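Putative glycerophosphodiester phosphodiesterase (Galdieria sulphuraria, PDB 2O55) is a putative glycerophosphodiester phosphodiesterase, a member of a family with the TIM-barrel fold. Local coordinates at residues R143-S148 with K165-F170; S148-A153 with F170-Q175; S194-Y199 with T216-W221. All coordinates share one frame; numbering follows the deposited sequence.

Contact 1: R143-S148 with K165-F170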
# COMPACT_ATOMS: atom_id res chain seq x y z
N ARG A 143 7.14 -11.80 0.44
CA ARG A 143 7.44 -10.42 0.05
C ARG A 143 6.20 -9.51 -0.07
O ARG A 143 6.25 -8.44 -0.71
CB ARG A 143 8.10 -10.42 -1.31
CG ARG A 143 9.29 -11.34 -1.49
CD ARG A 143 10.31 -10.61 -2.31
NE ARG A 143 10.46 -11.05 -3.70
CZ ARG A 143 11.08 -10.34 -4.63
NH1 ARG A 143 11.56 -9.14 -4.33
NH2 ARG A 143 11.23 -10.79 -5.85
N VAL A 144 5.08 -9.91 0.53
CA VAL A 144 3.81 -9.24 0.31
C VAL A 144 3.06 -9.12 1.63
O VAL A 144 2.88 -10.11 2.35
CB VAL A 144 2.97 -9.96 -0.79
CG1 VAL A 144 1.52 -9.94 -0.48
CG2 VAL A 144 3.21 -9.32 -2.15
N ASP A 145 2.62 -7.89 1.91
CA ASP A 145 1.86 -7.57 3.10
C ASP A 145 0.57 -6.87 2.67
O ASP A 145 0.62 -5.85 1.98
CB ASP A 145 2.69 -6.64 3.96
CG ASP A 145 2.22 -6.60 5.39
OD1 ASP A 145 3.07 -6.82 6.28
OD2 ASP A 145 1.01 -6.35 5.62
N TYR A 146 -0.58 -7.41 3.07
CA TYR A 146 -1.88 -6.88 2.64
C TYR A 146 -2.44 -5.98 3.72
O TYR A 146 -2.37 -6.30 4.92
CB TYR A 146 -2.90 -7.98 2.37
CG TYR A 146 -2.37 -9.18 1.63
CD1 TYR A 146 -1.81 -10.24 2.33
CD2 TYR A 146 -2.46 -9.28 0.23
CE1 TYR A 146 -1.32 -11.36 1.67
CE2 TYR A 146 -1.97 -10.41 -0.46
CZ TYR A 146 -1.41 -11.45 0.28
OH TYR A 146 -0.90 -12.58 -0.30
N CYS A 147 -3.00 -4.84 3.31
CA CYS A 147 -3.59 -3.92 4.27
C CYS A 147 -4.89 -3.29 3.78
O CYS A 147 -5.21 -3.36 2.58
CB CYS A 147 -2.59 -2.85 4.63
SG CYS A 147 -2.21 -1.92 3.21
N SER A 148 -5.63 -2.70 4.73
CA SER A 148 -6.92 -2.11 4.46
C SER A 148 -7.38 -1.25 5.62
O SER A 148 -6.94 -1.45 6.76
CB SER A 148 -7.94 -3.22 4.21
OG SER A 148 -9.22 -2.67 3.94
N LYS A 165 0.69 -12.24 5.55
CA LYS A 165 1.00 -11.08 6.37
C LYS A 165 0.04 -9.90 6.10
O LYS A 165 -0.20 -9.51 4.96
CB LYS A 165 2.46 -10.67 6.19
CG LYS A 165 3.45 -11.75 6.60
CD LYS A 165 4.53 -11.21 7.56
CE LYS A 165 4.92 -9.70 7.29
NZ LYS A 165 5.61 -9.36 5.98
N ILE A 166 -0.51 -9.35 7.18
CA ILE A 166 -1.47 -8.26 7.10
C ILE A 166 -1.18 -7.11 8.07
O ILE A 166 -0.75 -7.31 9.22
CB ILE A 166 -2.92 -8.76 7.26
CG1 ILE A 166 -3.21 -9.13 8.71
CG2 ILE A 166 -3.17 -9.96 6.35
CD1 ILE A 166 -4.67 -9.25 9.00
N THR A 167 -1.42 -5.90 7.58
CA THR A 167 -1.26 -4.70 8.38
C THR A 167 -2.63 -4.04 8.47
O THR A 167 -3.28 -3.81 7.45
CB THR A 167 -0.27 -3.73 7.72
OG1 THR A 167 0.98 -4.39 7.56
CG2 THR A 167 -0.08 -2.45 8.54
N TYR A 168 -3.06 -3.76 9.69
CA TYR A 168 -4.31 -3.06 9.89
C TYR A 168 -4.03 -1.57 9.69
O TYR A 168 -3.05 -1.04 10.25
CB TYR A 168 -4.81 -3.31 11.31
CG TYR A 168 -5.77 -4.49 11.48
CD1 TYR A 168 -5.76 -5.57 10.60
CD2 TYR A 168 -6.65 -4.52 12.57
CE1 TYR A 168 -6.64 -6.65 10.77
CE2 TYR A 168 -7.52 -5.61 12.77
CZ TYR A 168 -7.52 -6.67 11.85
OH TYR A 168 -8.41 -7.73 12.01
N LEU A 169 -4.87 -0.92 8.88
CA LEU A 169 -4.78 0.52 8.62
C LEU A 169 -5.77 1.29 9.47
O LEU A 169 -6.97 1.00 9.44
CB LEU A 169 -5.08 0.80 7.15
CG LEU A 169 -3.97 0.87 6.11
CD1 LEU A 169 -4.57 0.71 4.74
CD2 LEU A 169 -3.25 2.18 6.19
N PHE A 170 -5.31 2.31 10.20
CA PHE A 170 -6.21 3.12 11.01
C PHE A 170 -6.52 4.51 10.49
O PHE A 170 -6.01 4.92 9.43
CB PHE A 170 -5.70 3.21 12.44
CG PHE A 170 -5.76 1.92 13.15
CD1 PHE A 170 -4.62 1.12 13.25
CD2 PHE A 170 -6.97 1.44 13.64
CE1 PHE A 170 -4.71 -0.14 13.88
CE2 PHE A 170 -7.06 0.22 14.27
CZ PHE A 170 -5.93 -0.58 14.39
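The Asp145 side chain crosses that of Thr167 at about a right angle. Thr167 OG1 donates to Asp145 OD2 at 2.8 Å. The hydroxyl meets that oxygen from above the carboxylate plane, 46° out of it. With chi1 at -161°, Asp145 CG turns away from its own amide N, which swings the carboxylate over to the neighbouring strand. The other oxygen, Asp145 OD1, faces the bent Lys165 chain and makes a long salt bridge of 3.6 Å to Lys165 NZ.

Beneath these groups runs parallel pairing of strands 144-148 and 165-169. Tyr146 bonds twice to the neighbouring strand: its N donates to Lys165 O (2.9 Å), and its O accepts from Thr167 N (2.9 Å). Leu169 N closes the ladder on Ser148 O at 3.0 Å. Asp145, Cys147 and Thr167 share one face of the sheet, and Cys147 SG touches Leu169 CD1 at 3.9 Å. Tyr146 and Ile166 point to the other face, where helix 151-160 packs against them through Leu157 and Leu154. The two strands are the parallel pair of a beta-alpha-beta unit, as in a TIM barrel. The chemistry is thus split: apolar packing under the helix, and on the opposite face a carboxylate that takes a hydroxyl bond on one oxygen and a long ion pair on the other.

Contact 2: S148-A153 with F170-Q175. With SO4 (sulfate ion), chain D; SO4 (sulfate ion), chain C.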
# COMPACT_ATOMS: atom_id res chain seq x y z
N SER A 148 -5.63 -2.70 4.73
CA SER A 148 -6.92 -2.11 4.46
C SER A 148 -7.38 -1.25 5.62
O SER A 148 -6.94 -1.45 6.76
CB SER A 148 -7.94 -3.22 4.21
OG SER A 148 -9.22 -2.67 3.94
N PHE A 149 -8.24 -0.29 5.32
CA PHE A 149 -9.00 0.42 6.34
C PHE A 149 -10.12 -0.43 6.85
O PHE A 149 -10.50 -0.31 8.01
CB PHE A 149 -9.55 1.73 5.81
CG PHE A 149 -8.52 2.75 5.63
CD1 PHE A 149 -8.14 3.16 4.37
CD2 PHE A 149 -7.84 3.25 6.73
CE1 PHE A 149 -7.14 4.11 4.20
CE2 PHE A 149 -6.83 4.19 6.57
CZ PHE A 149 -6.49 4.62 5.30
N HIS A 150 -10.62 -1.31 5.99
CA HIS A 150 -11.70 -2.22 6.33
C HIS A 150 -11.17 -3.60 6.70
O HIS A 150 -10.82 -4.38 5.83
CB HIS A 150 -12.65 -2.27 5.15
CG HIS A 150 -12.89 -0.93 4.54
ND1 HIS A 150 -13.76 -0.02 5.09
CD2 HIS A 150 -12.35 -0.34 3.45
CE1 HIS A 150 -13.76 1.08 4.35
NE2 HIS A 150 -12.91 0.91 3.35
N HIS A 151 -11.13 -3.90 7.99
CA HIS A 151 -10.40 -5.07 8.48
C HIS A 151 -11.09 -6.39 8.24
O HIS A 151 -10.46 -7.46 8.30
CB HIS A 151 -9.96 -4.88 9.94
CG HIS A 151 -9.25 -3.58 10.15
ND1 HIS A 151 -9.60 -2.67 11.13
CD2 HIS A 151 -8.25 -2.99 9.43
CE1 HIS A 151 -8.83 -1.60 11.03
NE2 HIS A 151 -8.00 -1.77 10.01
N GLU A 152 -12.38 -6.33 7.93
CA GLU A 152 -13.08 -7.52 7.57
C GLU A 152 -12.51 -8.11 6.31
O GLU A 152 -12.52 -9.31 6.16
CB GLU A 152 -14.55 -7.28 7.38
CG GLU A 152 -15.35 -8.53 7.69
CD GLU A 152 -16.69 -8.57 6.96
OE1 GLU A 152 -16.81 -9.36 5.98
OE2 GLU A 152 -17.61 -7.81 7.37
N ALA A 153 -12.02 -7.26 5.41
CA ALA A 153 -11.50 -7.74 4.12
C ALA A 153 -10.27 -8.63 4.32
O ALA A 153 -10.11 -9.66 3.66
CB ALA A 153 -11.18 -6.58 3.19
N PHE A 170 -5.31 2.31 10.20
CA PHE A 170 -6.21 3.12 11.01
C PHE A 170 -6.52 4.51 10.49
O PHE A 170 -6.01 4.92 9.43
CB PHE A 170 -5.70 3.21 12.44
CG PHE A 170 -5.76 1.92 13.15
CD1 PHE A 170 -4.62 1.12 13.25
CD2 PHE A 170 -6.97 1.44 13.64
CE1 PHE A 170 -4.71 -0.14 13.88
CE2 PHE A 170 -7.06 0.22 14.27
CZ PHE A 170 -5.93 -0.58 14.39
N ASN A 171 -7.33 5.24 11.26
CA ASN A 171 -7.71 6.62 10.98
C ASN A 171 -8.44 6.75 9.65
O ASN A 171 -8.17 7.67 8.86
CB ASN A 171 -6.49 7.53 11.02
CG ASN A 171 -5.56 7.24 12.17
OD1 ASN A 171 -4.39 6.94 11.95
ND2 ASN A 171 -6.06 7.35 13.42
N TYR A 172 -9.37 5.82 9.42
CA TYR A 172 -10.14 5.79 8.19
C TYR A 172 -10.67 7.16 7.79
O TYR A 172 -10.14 7.73 6.83
CB TYR A 172 -11.24 4.73 8.21
CG TYR A 172 -12.16 4.72 7.00
CD1 TYR A 172 -11.65 4.76 5.71
CD2 TYR A 172 -13.54 4.63 7.16
CE1 TYR A 172 -12.50 4.74 4.59
CE2 TYR A 172 -14.40 4.60 6.06
CZ TYR A 172 -13.87 4.65 4.78
OH TYR A 172 -14.70 4.63 3.68
N MSE A 173 -11.66 7.74 8.44
CA MSE A 173 -12.00 9.08 7.87
C MSE A 173 -11.60 10.18 8.83
O MSE A 173 -12.41 11.04 9.22
CB MSE A 173 -13.43 9.19 7.35
CG MSE A 173 -13.74 8.26 6.20
SE MSE A 173 -15.68 8.16 5.77
CE MSE A 173 -16.12 10.08 5.44
N GLY A 174 -10.33 10.12 9.23
CA GLY A 174 -9.84 10.95 10.31
C GLY A 174 -10.32 10.46 11.66
O GLY A 174 -10.26 11.19 12.65
N GLN A 175 -10.81 9.22 11.72
CA GLN A 175 -11.19 8.66 12.99
C GLN A 175 -9.94 8.59 13.83
O GLN A 175 -8.89 8.17 13.34
CB GLN A 175 -11.79 7.27 12.84
CG GLN A 175 -12.77 7.14 11.70
CD GLN A 175 -13.43 5.75 11.64
OE1 GLN A 175 -12.86 4.73 12.07
NE2 GLN A 175 -14.65 5.71 11.10
S SO4 D . -14.76 -3.16 8.79
O1 SO4 D . -14.63 -4.53 9.28
O2 SO4 D . -16.02 -2.54 9.22
O3 SO4 D . -13.60 -2.40 9.28
O4 SO4 D . -14.80 -3.22 7.34
S SO4 C . -11.04 2.19 0.79
O1 SO4 C . -12.02 2.79 1.69
O2 SO4 C . -10.78 3.11 -0.32
O3 SO4 C . -9.79 1.91 1.51
O4 SO4 C . -11.57 0.94 0.26
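This is an aromatic contact between the turn and first residues of helix 151-160 and the loop after strand 165-169. It sits beyond the C-terminal ends of strands 144-148 and 165-169, the end where TIM barrels usually carry their active sites. Phe149, His150 and Tyr172 form a cluster. The His150 ring turns its edge to one face of Tyr172 in a T-shaped pair, with planes at 70° and centroids 4.9 Å apart. His150 CE1 does the touching, 3.6 Å from Tyr172 CZ. The selenomethionine Met173 lays its CG over the opposite face of Tyr172. A chi1 of 175° extends Tyr172 so that its ring comes beside Phe149, whose CB meets Tyr172 CD1 at 3.7 Å.

A second edge-to-face pair lies nearby: the His151 edge is directed at the Phe170 face, with centroids 5.5 Å apart. His151 NE2 is bonded to Leu169 O, and the ring also stacks on Tyr168, which helps to fix its turn. Ser148 OG accepts from His150 N at 2.8 Å, forming an ST turn that leads into helix 151-160.

Two sulfates border the cluster. His150 NE2 donates to O1 of the chain C sulfate at 2.7 Å, and His151 N donates to O3 of the chain D sulfate at 3.2 Å. Both ions probably come from the crystallisation liquor. The chemistry implies a rim where aromatic edges and faces set the histidines while N-H groups can receive anions.

Contact 3: S194-Y199 with T216-W221. With SO4 (sulfate ion), chain B.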
# COMPACT_ATOMS: atom_id res chain seq x y z
N SER A 194 -0.79 0.66 10.84
CA SER A 194 -0.41 1.80 10.02
C SER A 194 -1.32 3.00 10.28
O SER A 194 -2.55 2.90 10.23
CB SER A 194 -0.40 1.39 8.56
OG SER A 194 -0.24 2.53 7.74
N MSE A 195 -0.71 4.15 10.56
CA MSE A 195 -1.49 5.29 11.02
C MSE A 195 -1.17 6.52 10.24
O MSE A 195 -0.05 6.70 9.80
CB MSE A 195 -1.18 5.59 12.48
CG MSE A 195 -0.34 4.49 13.17
SE MSE A 195 -1.45 3.16 14.03
CE MSE A 195 -2.57 4.47 14.97
N LEU A 196 -2.16 7.39 10.12
CA LEU A 196 -1.94 8.68 9.50
C LEU A 196 -1.05 9.55 10.39
O LEU A 196 -1.10 9.49 11.62
CB LEU A 196 -3.27 9.37 9.10
CG LEU A 196 -3.89 8.91 7.76
CD1 LEU A 196 -4.11 7.38 7.62
CD2 LEU A 196 -5.19 9.65 7.53
N PHE A 197 -0.21 10.33 9.73
CA PHE A 197 0.80 11.09 10.40
C PHE A 197 0.21 12.06 11.41
O PHE A 197 0.65 12.09 12.54
CB PHE A 197 1.67 11.81 9.38
CG PHE A 197 2.78 12.64 10.00
CD1 PHE A 197 2.82 14.03 9.81
CD2 PHE A 197 3.78 12.05 10.75
CE1 PHE A 197 3.84 14.80 10.35
CE2 PHE A 197 4.80 12.81 11.30
CZ PHE A 197 4.83 14.19 11.11
N HIS A 198 -0.80 12.83 11.02
CA HIS A 198 -1.40 13.82 11.93
C HIS A 198 -2.01 13.22 13.22
O HIS A 198 -2.14 13.94 14.20
CB HIS A 198 -2.40 14.69 11.15
CG HIS A 198 -3.24 15.61 12.00
ND1 HIS A 198 -2.79 16.84 12.43
CD2 HIS A 198 -4.52 15.50 12.45
CE1 HIS A 198 -3.75 17.44 13.13
NE2 HIS A 198 -4.80 16.65 13.15
N TYR A 199 -2.35 11.92 13.22
CA TYR A 199 -3.00 11.23 14.36
C TYR A 199 -2.12 10.17 15.02
O TYR A 199 -2.59 9.03 15.29
CB TYR A 199 -4.23 10.46 13.89
CG TYR A 199 -5.28 11.25 13.19
CD1 TYR A 199 -5.22 11.48 11.81
CD2 TYR A 199 -6.36 11.76 13.90
CE1 TYR A 199 -6.20 12.21 11.17
CE2 TYR A 199 -7.34 12.49 13.28
CZ TYR A 199 -7.25 12.71 11.92
OH TYR A 199 -8.24 13.44 11.34
N THR A 216 3.82 1.82 10.98
CA THR A 216 4.08 2.45 9.70
C THR A 216 3.35 3.79 9.70
O THR A 216 2.14 3.85 9.95
CB THR A 216 3.58 1.55 8.58
OG1 THR A 216 4.23 0.27 8.68
CG2 THR A 216 3.78 2.18 7.21
N VAL A 217 4.09 4.87 9.47
CA VAL A 217 3.46 6.17 9.24
C VAL A 217 2.95 6.25 7.80
O VAL A 217 3.66 5.89 6.83
CB VAL A 217 4.41 7.33 9.46
CG1 VAL A 217 3.68 8.64 9.25
CG2 VAL A 217 4.98 7.27 10.86
N TRP A 218 1.72 6.73 7.68
CA TRP A 218 1.06 6.84 6.40
C TRP A 218 0.90 8.32 6.07
O TRP A 218 0.34 9.09 6.87
CB TRP A 218 -0.29 6.12 6.48
CG TRP A 218 -1.09 6.15 5.23
CD1 TRP A 218 -1.87 7.19 4.77
CD2 TRP A 218 -1.22 5.10 4.26
NE1 TRP A 218 -2.48 6.84 3.59
CE2 TRP A 218 -2.10 5.56 3.25
CE3 TRP A 218 -0.69 3.80 4.16
CZ2 TRP A 218 -2.44 4.78 2.15
CZ3 TRP A 218 -1.04 3.01 3.06
CH2 TRP A 218 -1.90 3.51 2.07
N MSE A 219 1.42 8.74 4.91
CA MSE A 219 1.17 10.11 4.43
C MSE A 219 0.05 10.10 3.38
O MSE A 219 0.21 9.51 2.33
CB MSE A 219 2.44 10.75 3.84
CG MSE A 219 3.69 10.62 4.71
SE MSE A 219 3.60 11.60 6.38
CE MSE A 219 5.44 11.44 6.88
N PRO A 220 -1.09 10.76 3.68
CA PRO A 220 -2.12 10.80 2.65
C PRO A 220 -1.57 11.44 1.39
O PRO A 220 -0.60 12.18 1.45
CB PRO A 220 -3.19 11.71 3.25
CG PRO A 220 -2.95 11.70 4.71
CD PRO A 220 -1.48 11.49 4.90
N TRP A 221 -2.18 11.16 0.26
CA TRP A 221 -1.73 11.78 -0.95
C TRP A 221 -1.82 13.31 -0.82
O TRP A 221 -0.92 14.04 -1.27
CB TRP A 221 -2.55 11.26 -2.11
CG TRP A 221 -1.92 11.47 -3.43
CD1 TRP A 221 -2.28 12.39 -4.38
CD2 TRP A 221 -0.81 10.75 -3.97
NE1 TRP A 221 -1.46 12.29 -5.47
CE2 TRP A 221 -0.54 11.29 -5.25
CE3 TRP A 221 0.01 9.72 -3.49
CZ2 TRP A 221 0.50 10.82 -6.07
CZ3 TRP A 221 1.05 9.24 -4.31
CH2 TRP A 221 1.28 9.80 -5.59
S SO4 B . -4.46 7.96 0.50
O1 SO4 B . -4.26 8.36 1.88
O2 SO4 B . -5.17 9.05 -0.14
O3 SO4 B . -3.17 7.86 -0.15
O4 SO4 B . -5.15 6.67 0.37
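Leu196 and Trp218 lie side by side and point the same way, with Leu196 CD1 3.6 Å from Trp218 CD1. At the edge of the indole, Trp218 NE1 donates to O1 of a sulfate at 2.9 Å, in a nearly straight bond of 173°. Leu196 CD2 also touches Pro220 CG, so the leucine spans both residues.

On the other side of the sheet, Phe197 and the selenomethionine Met219 run alongside each other. Met219 CE sits over one face of Phe197, offset toward the rim. Met219 SE is oblique to the Phe197 ring, 4.5 Å from its centroid, in a Met-aromatic contact. Val217 CG1 reaches Phe197 CD2 at 3.7 Å, and Cys233 of helix 227-236 packs against this group.

The backbones pair in parallel. Met195 N donates to Thr216 O (2.9 Å), Trp218 N to Met195 O (2.8 Å), and Phe197 N to Trp218 O (3.2 Å). The pairing belongs to the beta-alpha-beta unit of strands 192-196 and 214-218 with helix 202-210. Arg13 and His56 also bond the sulfate, and His12 meets Trp218 edge-to-face. The ion probably comes from the crystallisation liquor, but the chemistry suggests an anion-accepting pocket at the barrel mouth, with an apolar seam behind it.

From the N terminus, strand 144-148 opens contact 1 and runs straight into 148-153, the first half of contact 2. Helix 151-160 then leads back to strand 165-169, which closes contact 1. The following loop, 170-175, closes contact 2. These two contacts cross along the chain and share Ser148 and Phe170. Contact 1 joins the strands; contact 2 joins the connections at their ends. Contact 3 comes later, closing its own loop between 194-199 and 216-221 round helix 202-210. Strand 165-169 is next to 192-196 in the sheet, with Phe170 N probably bonded to Ser194 O. Asn171 OD1 probably accepts from Leu196 N, tying contact 2 to contact 3.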